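Local coordinates for SAS-6 (PDB 4CKM), which probably forms, through self-association of this N-terminal domain, the central ring of the cartwheel that helps set the ninefold symmetry of centrioles and basal bodies, at residues S48-M51 and E55-V58; D100-F105 and L111-H116; V141-S144 and D149-R152; V157-D162 and V166-L171. All blocks are in the same frame, centred on the assembly; numbering follows the deposited sequence.

Contact 1: residues S48-M51 and E55-V58; sequences STKM and EPQV
The turn end of the beta hairpin formed by strands 39-50 and 57-70 brings S48-M51 against E55-V58. T49 and Q57 form a hydrogen-bonded antiparallel pair: T49 N donates to Q57 O at 2.8 Å, and Q57 N returns a bond to T49 O at 3.0 Å. One step further from the turn, S48 and V58 make a non-hydrogen-bonded pair, in which V58 CG2 rests on S48 CB at 3.8 Å. S48 OG is anti to its backbone N (chi1 176°), which carries the hydroxyl toward the turn until it lies 3.3 Å from P56 CB. On the other face of the sheet, T49 OG1 meets the flank of the Q57 chain, 3.3 Å from CG, while the same hydroxyl is hydrogen-bonded to R59 NH1. Beyond T49 the ladder gives way to apolar contact, as K50 CB sits 3.7 Å from P56 CA and the rest of the lysine chain leads away. P56 CA also approaches T49 O at 3.2 Å in a CA-H...O contact. The backbone of K50 faces strand 136-142 on its other side and bonds to F140 and L142. Between these segments one reciprocal pair of backbone bonds, at T49 and Q57, ends the ladder next to the turn, with K50 CB against P56 the next contact toward it.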
loop_
_atom_site.group_PDB
_atom_site.type_symbol
_atom_site.label_atom_id
_atom_site.label_comp_id
_atom_site.label_asym_id
_atom_site.label_seq_id
_atom_site.Cartn_x
_atom_site.Cartn_y
_atom_site.Cartn_z
ATOM N N SER A 48 1.931 17.171 2.426
ATOM C CA SER A 48 0.686 17.250 3.197
ATOM C C SER A 48 0.932 16.677 4.593
ATOM O O SER A 48 1.195 15.484 4.741
ATOM C CB SER A 48 -0.465 16.510 2.500
ATOM O OG SER A 48 -1.627 16.533 3.317
ATOM N N THR A 49 0.885 17.544 5.597
ATOM C CA THR A 49 1.081 17.166 6.995
ATOM C C THR A 49 -0.219 17.207 7.780
ATOM O O THR A 49 -1.042 18.111 7.596
ATOM C CB THR A 49 2.016 18.149 7.715
ATOM O OG1 THR A 49 1.499 19.477 7.573
ATOM C CG2 THR A 49 3.377 18.119 7.117
ATOM N N LYS A 50 -0.388 16.254 8.679
ATOM C CA LYS A 50 -1.508 16.294 9.599
ATOM C C LYS A 50 -1.253 15.500 10.862
ATOM O O LYS A 50 -0.515 14.508 10.833
ATOM C CB LYS A 50 -2.783 15.819 8.917
ATOM C CG LYS A 50 -2.890 14.343 8.692
ATOM C CD LYS A 50 -4.189 14.022 7.988
ATOM C CE LYS A 50 -4.269 12.543 7.651
ATOM N NZ LYS A 50 -4.757 12.307 6.266
ATOM N N MET A 51 -1.788 15.999 11.982
ATOM C CA MET A 51 -1.941 15.184 13.187
ATOM C C MET A 51 -3.417 14.893 13.349
ATOM O O MET A 51 -4.190 15.776 13.726
ATOM C CB MET A 51 -1.430 15.853 14.460
ATOM C CG MET A 51 -1.579 14.884 15.654
ATOM S SD MET A 51 -1.284 15.461 17.343
ATOM C CE MET A 51 -2.327 16.917 17.498
ATOM N N GLU A 55 -7.275 18.446 10.227
ATOM C CA GLU A 55 -7.234 18.341 8.777
ATOM C C GLU A 55 -5.839 18.768 8.320
ATOM O O GLU A 55 -5.118 19.413 9.069
ATOM C CB GLU A 55 -8.352 19.167 8.128
ATOM C CG GLU A 55 -9.750 18.716 8.549
ATOM C CD GLU A 55 -10.885 19.318 7.720
ATOM O OE1 GLU A 55 -10.656 20.204 6.852
ATOM O OE2 GLU A 55 -12.033 18.900 7.946
ATOM N N PRO A 56 -5.431 18.354 7.116
ATOM C CA PRO A 56 -4.045 18.561 6.715
ATOM C C PRO A 56 -3.765 19.936 6.168
ATOM O O PRO A 56 -4.691 20.619 5.728
ATOM C CB PRO A 56 -3.850 17.536 5.599
ATOM C CG PRO A 56 -5.197 17.307 5.035
ATOM C CD PRO A 56 -6.179 17.540 6.144
ATOM N N GLN A 57 -2.489 20.311 6.167
ATOM C CA GLN A 57 -2.009 21.429 5.356
ATOM C C GLN A 57 -0.858 20.955 4.491
ATOM O O GLN A 57 -0.132 20.035 4.860
ATOM C CB GLN A 57 -1.534 22.585 6.222
ATOM C CG GLN A 57 -0.340 22.213 7.065
ATOM C CD GLN A 57 0.333 23.393 7.732
ATOM O OE1 GLN A 57 0.713 24.372 7.097
ATOM N NE2 GLN A 57 0.528 23.273 9.026
ATOM N N VAL A 58 -0.678 21.612 3.352
ATOM C CA VAL A 58 0.432 21.329 2.468
ATOM C C VAL A 58 1.453 22.435 2.640
ATOM O O VAL A 58 1.126 23.612 2.539
ATOM C CB VAL A 58 -0.040 21.222 1.008
ATOM C CG1 VAL A 58 1.129 21.273 0.049
ATOM C CG2 VAL A 58 -0.833 19.930 0.804
#

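Contact 2: residues D100-F105 and L111-H116; sequences DDYNAF and LLVDFH
Y102 and F115 both hold CG anti to the backbone N (chi1 -175° and -169°), a setting that sends the tyrosine ring out from the start of helix 102-109 and lays the phenylalanine beside it. The two rings form an offset edge-to-face pair with planes at 73°: the edge of F115 points at the face of Y102, and F115 CD1 comes within 3.6 Å of Y102 CG. On that same face F115 CA makes a CH-pi contact, 4.1 Å from the centroid of the Y102 ring. At the far end of the ring the hydroxyl takes the polar role, Y102 OH donating to V113 O over 2.7 Å, from above the carbonyl plane and not along a lone pair. One aromatic side chain thereby binds the loop both through its face and through its phenol. L111 CD1 touches both aromatic residues of the helix, 3.6 Å from F105 CE2 and 3.8 Å from Y102 OH. V113 also touches F163 of the second subunit, consistent with the phenylalanine insertion known from SAS-6 head-to-head dimers. D114, next along the loop, turns its carboxylate the other way, and OD1 caps G117 N at the start of helix 117-130. F118 of that helix packs on Y102 and L111 and meets F105 edge-to-face, while F115 leans on R77 and V79 of strand 76-85.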
loop_
_atom_site.group_PDB
_atom_site.type_symbol
_atom_site.label_atom_id
_atom_site.label_comp_id
_atom_site.label_asym_id
_atom_site.label_seq_id
_atom_site.Cartn_x
_atom_site.Cartn_y
_atom_site.Cartn_z
ATOM N N ASP A 100 22.115 -3.922 9.400
ATOM C CA ASP A 100 21.700 -5.046 10.251
ATOM C C ASP A 100 20.243 -5.386 10.189
ATOM O O ASP A 100 19.892 -6.543 10.281
ATOM C CB ASP A 100 21.962 -4.717 11.726
ATOM C CG ASP A 100 23.397 -4.749 12.063
ATOM O OD1 ASP A 100 24.199 -5.109 11.168
ATOM O OD2 ASP A 100 23.727 -4.399 13.220
ATOM N N ASP A 101 19.396 -4.368 10.130
ATOM C CA ASP A 101 17.969 -4.583 10.090
ATOM C C ASP A 101 17.394 -4.577 8.676
ATOM O O ASP A 101 16.185 -4.647 8.510
ATOM C CB ASP A 101 17.307 -3.503 10.908
ATOM C CG ASP A 101 17.829 -3.466 12.307
ATOM O OD1 ASP A 101 17.707 -4.500 12.976
ATOM O OD2 ASP A 101 18.376 -2.425 12.736
ATOM N N TYR A 102 18.233 -4.479 7.653
ATOM C CA TYR A 102 17.698 -4.220 6.326
ATOM C C TYR A 102 16.884 -5.386 5.791
ATOM O O TYR A 102 15.818 -5.185 5.217
ATOM C CB TYR A 102 18.771 -3.855 5.314
ATOM C CG TYR A 102 18.159 -3.479 3.967
ATOM C CD1 TYR A 102 17.339 -2.360 3.849
ATOM C CD2 TYR A 102 18.380 -4.256 2.822
ATOM C CE1 TYR A 102 16.789 -1.995 2.628
ATOM C CE2 TYR A 102 17.825 -3.906 1.607
ATOM C CZ TYR A 102 17.022 -2.766 1.520
ATOM O OH TYR A 102 16.452 -2.401 0.332
ATOM N N ASN A 103 17.367 -6.600 6.001
ATOM C CA ASN A 103 16.672 -7.764 5.493
ATOM C C ASN A 103 15.255 -7.884 5.960
ATOM O O ASN A 103 14.361 -8.180 5.163
ATOM C CB ASN A 103 17.456 -9.029 5.790
ATOM C CG ASN A 103 18.696 -9.120 4.940
ATOM O OD1 ASN A 103 18.760 -8.544 3.845
ATOM N ND2 ASN A 103 19.689 -9.829 5.426
ATOM N N ALA A 104 15.031 -7.655 7.238
ATOM C CA ALA A 104 13.658 -7.620 7.742
ATOM C C ALA A 104 12.838 -6.507 7.092
ATOM O O ALA A 104 11.664 -6.672 6.800
ATOM C CB ALA A 104 13.667 -7.432 9.245
ATOM N N PHE A 105 13.483 -5.364 6.899
ATOM C CA PHE A 105 12.832 -4.134 6.445
ATOM C C PHE A 105 12.458 -4.357 4.975
ATOM O O PHE A 105 11.346 -4.075 4.546
ATOM C CB PHE A 105 13.828 -2.972 6.674
ATOM C CG PHE A 105 13.444 -1.650 6.061
ATOM C CD1 PHE A 105 12.681 -0.731 6.771
ATOM C CD2 PHE A 105 13.943 -1.274 4.813
ATOM C CE1 PHE A 105 12.362 0.511 6.221
ATOM C CE2 PHE A 105 13.632 -0.035 4.255
ATOM C CZ PHE A 105 12.845 0.860 4.969
ATOM N N LEU A 111 10.776 -4.779 -0.880
ATOM C CA LEU A 111 11.757 -4.078 -1.693
ATOM C C LEU A 111 12.583 -5.055 -2.533
ATOM O O LEU A 111 12.873 -6.165 -2.094
ATOM C CB LEU A 111 12.679 -3.296 -0.779
ATOM C CG LEU A 111 11.998 -2.091 -0.109
ATOM C CD1 LEU A 111 12.822 -1.670 1.094
ATOM C CD2 LEU A 111 11.862 -0.944 -1.110
ATOM N N LEU A 112 12.950 -4.634 -3.734
ATOM C CA LEU A 112 13.776 -5.435 -4.616
ATOM C C LEU A 112 15.229 -4.996 -4.577
ATOM O O LEU A 112 16.111 -5.779 -4.889
ATOM C CB LEU A 112 13.252 -5.364 -6.045
ATOM C CG LEU A 112 11.868 -6.000 -6.243
ATOM C CD1 LEU A 112 11.473 -5.888 -7.698
ATOM C CD2 LEU A 112 11.826 -7.465 -5.826
ATOM N N VAL A 113 15.481 -3.771 -4.157
ATOM C CA VAL A 113 16.829 -3.242 -4.104
ATOM C C VAL A 113 17.564 -3.636 -2.822
ATOM O O VAL A 113 16.938 -3.928 -1.801
ATOM C CB VAL A 113 16.825 -1.708 -4.209
ATOM C CG1 VAL A 113 16.366 -1.299 -5.592
ATOM C CG2 VAL A 113 15.950 -1.071 -3.139
ATOM N N ASP A 114 18.891 -3.620 -2.885
ATOM C CA ASP A 114 19.716 -3.950 -1.734
ATOM C C ASP A 114 19.997 -2.680 -0.937
ATOM O O ASP A 114 19.494 -1.600 -1.271
ATOM C CB ASP A 114 21.013 -4.630 -2.180
ATOM C CG ASP A 114 21.874 -3.740 -3.027
ATOM O OD1 ASP A 114 21.666 -2.518 -3.064
ATOM O OD2 ASP A 114 22.768 -4.276 -3.694
ATOM N N PHE A 115 20.801 -2.801 0.116
ATOM C CA PHE A 115 20.989 -1.688 1.032
ATOM C C PHE A 115 21.663 -0.482 0.396
ATOM O O PHE A 115 21.348 0.650 0.740
ATOM C CB PHE A 115 21.782 -2.138 2.233
ATOM C CG PHE A 115 21.805 -1.142 3.338
ATOM C CD1 PHE A 115 20.683 -0.932 4.106
ATOM C CD2 PHE A 115 22.932 -0.425 3.609
ATOM C CE1 PHE A 115 20.688 -0.025 5.136
ATOM C CE2 PHE A 115 22.938 0.485 4.639
ATOM C CZ PHE A 115 21.825 0.677 5.404
ATOM N N HIS A 116 22.581 -0.719 -0.521
ATOM C CA HIS A 116 23.205 0.368 -1.278
ATOM C C HIS A 116 22.183 1.067 -2.193
ATOM O O HIS A 116 22.170 2.307 -2.310
ATOM C CB HIS A 116 24.368 -0.182 -2.121
ATOM C CG HIS A 116 25.037 0.850 -2.986
ATOM N ND1 HIS A 116 26.044 1.679 -2.523
ATOM C CD2 HIS A 116 24.834 1.198 -4.281
ATOM C CE1 HIS A 116 26.428 2.493 -3.492
ATOM N NE2 HIS A 116 25.713 2.218 -4.570
#

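Contact 3: residues V141-S144 and D149-R152; sequences VLNS and DSNR
The side-chain amide of N143 is the flat group at the centre, with R152 CG above its plane, 3.6 Å from N143 CG. The amide of N151 is inclined to it by 34° and the guanidinium of R152 by 44°, so neither is stacked flat upon it. N143 CG lies between the backbone N and the carbonyl carbon (chi1 74°), which tucks the amide under the bend of N151 and R152. There the bonds are numerous but weak: N143 OD1 is reached by N151 N at 3.3 Å and by R152 N at 3.5 Å, and N143 ND2 extends weakly to N151 OD1. Two further bonds use the backbone of N143. Its N donates to R152 O at 3.2 Å, and S150 OG donates to N143 O at 2.5 Å. The S150 hydroxyl also lies against L142 CB at 3.5 Å, and M51 packs over L142, S144 and S150. R175 of strand 165-175 bonds to S150 O. This is the loop end of the hairpin of strands 136-142 and 152-160, where one backbone bond remains and the asparagine side chain adds weak bonds to the irregular loop.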
loop_
_atom_site.group_PDB
_atom_site.type_symbol
_atom_site.label_atom_id
_atom_site.label_comp_id
_atom_site.label_asym_id
_atom_site.label_seq_id
_atom_site.Cartn_x
_atom_site.Cartn_y
_atom_site.Cartn_z
ATOM N N VAL A 141 2.028 11.908 8.320
ATOM C CA VAL A 141 0.990 11.820 9.334
ATOM C C VAL A 141 1.594 11.564 10.696
ATOM O O VAL A 141 2.235 10.549 10.911
ATOM C CB VAL A 141 0.054 10.658 9.032
ATOM C CG1 VAL A 141 -1.061 10.615 10.064
ATOM C CG2 VAL A 141 -0.500 10.773 7.604
ATOM N N LEU A 142 1.396 12.500 11.602
ATOM C CA LEU A 142 1.872 12.386 12.962
ATOM C C LEU A 142 0.916 11.526 13.801
ATOM O O LEU A 142 -0.266 11.439 13.498
ATOM C CB LEU A 142 1.984 13.767 13.587
ATOM C CG LEU A 142 2.812 14.853 12.880
ATOM C CD1 LEU A 142 2.642 16.177 13.595
ATOM C CD2 LEU A 142 4.278 14.521 12.865
ATOM N N ASN A 143 1.440 10.887 14.844
ATOM C CA ASN A 143 0.592 10.169 15.805
ATOM C C ASN A 143 -0.002 11.119 16.860
ATOM O O ASN A 143 0.283 12.302 16.835
ATOM C CB ASN A 143 1.386 9.011 16.451
ATOM C CG ASN A 143 2.428 9.471 17.473
ATOM O OD1 ASN A 143 3.036 10.546 17.388
ATOM N ND2 ASN A 143 2.668 8.611 18.436
ATOM N N SER A 144 -0.838 10.609 17.765
ATOM C CA SER A 144 -1.365 11.383 18.940
ATOM C C SER A 144 -2.797 11.860 18.713
ATOM O O SER A 144 -3.585 11.179 18.048
ATOM C CB SER A 144 -0.460 12.582 19.317
ATOM O OG SER A 144 -0.894 13.252 20.487
ATOM N N ASP A 149 2.966 17.011 20.886
ATOM C CA ASP A 149 3.405 15.884 21.731
ATOM C C ASP A 149 3.483 14.611 20.885
ATOM O O ASP A 149 3.191 13.522 21.376
ATOM C CB ASP A 149 2.456 15.613 22.925
ATOM C CG ASP A 149 1.286 16.579 23.006
ATOM O OD1 ASP A 149 0.502 16.698 22.031
ATOM O OD2 ASP A 149 1.133 17.194 24.076
ATOM N N SER A 150 3.836 14.744 19.609
ATOM C CA SER A 150 3.955 13.588 18.727
ATOM C C SER A 150 5.382 13.122 18.771
ATOM O O SER A 150 6.280 13.928 18.607
ATOM C CB SER A 150 3.594 13.957 17.294
ATOM O OG SER A 150 2.191 13.912 17.114
ATOM N N ASN A 151 5.604 11.835 18.990
ATOM C CA ASN A 151 6.968 11.308 18.977
ATOM C C ASN A 151 7.368 10.694 17.628
ATOM O O ASN A 151 8.514 10.290 17.442
ATOM C CB ASN A 151 7.147 10.294 20.104
ATOM C CG ASN A 151 6.301 9.056 19.920
ATOM O OD1 ASN A 151 6.028 8.626 18.807
ATOM N ND2 ASN A 151 5.891 8.467 21.022
ATOM N N ARG A 152 6.429 10.601 16.690
ATOM C CA ARG A 152 6.715 9.972 15.414
ATOM C C ARG A 152 5.743 10.416 14.340
ATOM O O ARG A 152 4.639 10.875 14.640
ATOM C CB ARG A 152 6.616 8.452 15.543
ATOM C CG ARG A 152 5.200 7.958 15.822
ATOM C CD ARG A 152 5.074 6.446 15.868
ATOM N NE ARG A 152 6.158 5.836 16.615
ATOM C CZ ARG A 152 6.570 4.570 16.473
ATOM N NH1 ARG A 152 5.989 3.738 15.599
ATOM N NH2 ARG A 152 7.579 4.128 17.220
#

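Contact 4: residues V157-D162 and V166-L171; sequences VLETTD and VEHISL
E159 O receives V166 N at 2.6 Å, the shortest bond between V157-D162 and V166-L171, and E159 N answers by donating to V166 O at 2.9 Å. This hydrogen-bonded pair belongs to the antiparallel hairpin of strands 152-160 and 165-175. A second one lies further in, where V157 N donates to I169 O at 3.0 Å, yet V157 O takes its bond from H168 N. The register slips by one residue between V157 and L158, forming a beta bulge. H168 adopts a helix-like backbone at this point, and its side chain projects toward the neighbouring strand. With CG anti to the backbone N (chi1 176°) and the chain extended beyond it, E159 carries its carboxylate along the face it shares with V157, V166 and I169 to the imidazole. H168 NE2 donates to E159 OE1 at 2.8 Å, nearly straight at 173°; the oxygen lies in the ring plane, but is met on its anti side and 31° out of the carboxylate plane. V157 CG2 and I169 CG2 touch at 3.8 Å on the same face, under M125 of helix 117-130. On the reverse face L158 CD2 lies 3.8 Å from E167 CA, while the E167 carboxylate pairs with R156. K164 of the second subunit bonds to H168 O, and V166 packs on its counterpart there. The carboxylate, with the ring of Y136 against the imidazole, helps to hold its rotation and would probably favour its protonated form, placing a restrained polar pair beside a dimer contact that combines V166 packing with the K164 bond.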
loop_
_atom_site.group_PDB
_atom_site.type_symbol
_atom_site.label_atom_id
_atom_site.label_comp_id
_atom_site.label_asym_id
_atom_site.label_seq_id
_atom_site.Cartn_x
_atom_site.Cartn_y
_atom_site.Cartn_z
ATOM N N VAL A 157 4.885 8.029 0.309
ATOM C CA VAL A 157 5.039 8.437 -1.072
ATOM C C VAL A 157 3.855 7.869 -1.818
ATOM O O VAL A 157 3.679 6.653 -1.868
ATOM C CB VAL A 157 6.334 7.895 -1.700
ATOM C CG1 VAL A 157 6.429 8.303 -3.155
ATOM C CG2 VAL A 157 7.558 8.408 -0.954
ATOM N N LEU A 158 3.046 8.763 -2.381
ATOM C CA LEU A 158 1.748 8.427 -2.955
ATOM C C LEU A 158 1.696 8.739 -4.437
ATOM O O LEU A 158 2.331 9.679 -4.922
ATOM C CB LEU A 158 0.651 9.236 -2.253
ATOM C CG LEU A 158 0.630 9.075 -0.731
ATOM C CD1 LEU A 158 -0.404 10.015 -0.120
ATOM C CD2 LEU A 158 0.367 7.607 -0.353
ATOM N N GLU A 159 0.933 7.934 -5.154
ATOM C CA GLU A 159 0.661 8.158 -6.568
ATOM C C GLU A 159 -0.833 8.090 -6.744
ATOM O O GLU A 159 -1.457 7.119 -6.327
ATOM C CB GLU A 159 1.290 7.058 -7.417
ATOM C CG GLU A 159 0.975 7.169 -8.904
ATOM C CD GLU A 159 1.342 5.926 -9.710
ATOM O OE1 GLU A 159 1.709 4.888 -9.126
ATOM O OE2 GLU A 159 1.246 5.980 -10.948
ATOM N N THR A 160 -1.409 9.106 -7.350
ATOM C CA THR A 160 -2.831 9.094 -7.625
ATOM C C THR A 160 -3.046 8.612 -9.051
ATOM O O THR A 160 -2.543 9.201 -9.969
ATOM C CB THR A 160 -3.462 10.472 -7.367
ATOM O OG1 THR A 160 -3.502 10.709 -5.945
ATOM C CG2 THR A 160 -4.897 10.499 -7.855
ATOM N N THR A 161 -3.744 7.497 -9.217
ATOM C CA THR A 161 -4.076 6.976 -10.532
ATOM C C THR A 161 -5.470 7.468 -10.852
ATOM O O THR A 161 -6.032 8.257 -10.092
ATOM C CB THR A 161 -4.048 5.445 -10.544
ATOM O OG1 THR A 161 -5.065 4.936 -9.680
ATOM C CG2 THR A 161 -2.680 4.928 -10.066
ATOM N N ASP A 162 -6.030 7.000 -11.966
ATOM C CA ASP A 162 -7.400 7.345 -12.327
ATOM C C ASP A 162 -8.377 6.696 -11.358
ATOM O O ASP A 162 -9.529 7.071 -11.301
ATOM C CB ASP A 162 -7.731 6.854 -13.750
ATOM C CG ASP A 162 -7.110 7.720 -14.848
ATOM O OD1 ASP A 162 -6.942 8.947 -14.651
ATOM O OD2 ASP A 162 -6.802 7.169 -15.926
ATOM N N VAL A 166 -2.379 5.358 -4.579
ATOM C CA VAL A 166 -1.606 4.145 -4.329
ATOM C C VAL A 166 -0.383 4.513 -3.522
ATOM O O VAL A 166 0.391 5.390 -3.921
ATOM C CB VAL A 166 -1.118 3.548 -5.660
ATOM C CG1 VAL A 166 -0.230 2.353 -5.416
ATOM C CG2 VAL A 166 -2.298 3.150 -6.518
ATOM N N GLU A 167 -0.188 3.833 -2.408
ATOM C CA GLU A 167 0.985 4.048 -1.606
ATOM C C GLU A 167 2.162 3.224 -2.159
ATOM O O GLU A 167 2.048 2.021 -2.321
ATOM C CB GLU A 167 0.686 3.658 -0.182
ATOM C CG GLU A 167 1.860 3.856 0.730
ATOM C CD GLU A 167 1.616 3.224 2.065
ATOM O OE1 GLU A 167 0.794 3.767 2.832
ATOM O OE2 GLU A 167 2.245 2.176 2.325
ATOM N N HIS A 168 3.262 3.898 -2.488
ATOM C CA HIS A 168 4.477 3.248 -2.944
ATOM C C HIS A 168 5.321 2.822 -1.777
ATOM O O HIS A 168 5.798 1.714 -1.767
ATOM C CB HIS A 168 5.286 4.146 -3.890
ATOM C CG HIS A 168 4.771 4.113 -5.287
ATOM N ND1 HIS A 168 5.425 3.462 -6.304
ATOM C CD2 HIS A 168 3.608 4.568 -5.814
ATOM C CE1 HIS A 168 4.709 3.545 -7.410
ATOM N NE2 HIS A 168 3.599 4.209 -7.140
ATOM N N ILE A 169 5.492 3.682 -0.782
ATOM C CA ILE A 169 6.251 3.293 0.409
ATOM C C ILE A 169 5.841 4.159 1.574
ATOM O O ILE A 169 5.337 5.264 1.378
ATOM C CB ILE A 169 7.765 3.360 0.130
ATOM C CG1 ILE A 169 8.586 2.744 1.270
ATOM C CG2 ILE A 169 8.235 4.779 -0.149
ATOM C CD1 ILE A 169 10.059 2.676 0.914
ATOM N N SER A 170 5.956 3.597 2.771
ATOM C CA SER A 170 5.763 4.299 4.044
ATOM C C SER A 170 6.997 4.093 4.883
ATOM O O SER A 170 7.557 2.997 4.862
ATOM C CB SER A 170 4.632 3.700 4.845
ATOM O OG SER A 170 3.537 3.485 4.025
ATOM N N LEU A 171 7.380 5.115 5.638
ATOM C CA LEU A 171 8.533 5.073 6.507
ATOM C C LEU A 171 8.145 5.770 7.778
ATOM O O LEU A 171 7.476 6.822 7.739
ATOM C CB LEU A 171 9.697 5.840 5.908
ATOM C CG LEU A 171 10.194 5.345 4.563
ATOM C CD1 LEU A 171 11.235 6.317 4.028
ATOM C CD2 LEU A 171 10.774 3.936 4.667
#

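Contact 4 is the buried one, contact 2 is partly buried, and contacts 1 and 3 are at the surface. Contacts 1, 3 and 4 all draw on one sheet, whereas contact 2 joins a helix to the loop before helix 117-130. Contacts 1 and 3 adjoin where strands 39-50 and 136-142 pair, K50 O lying 2.9 Å from L142 N in a probable hydrogen bond. Contacts 3 and 4 lie at the two ends of strand 152-160. Contacts 2 and 4 meet through F105 CZ and L171 CD2, 3.7 Å apart, and both touch the second subunit. Aromatic packing dominates contact 2, backbone ladders contacts 1 and 4, and weak amide bonds much of contact 3.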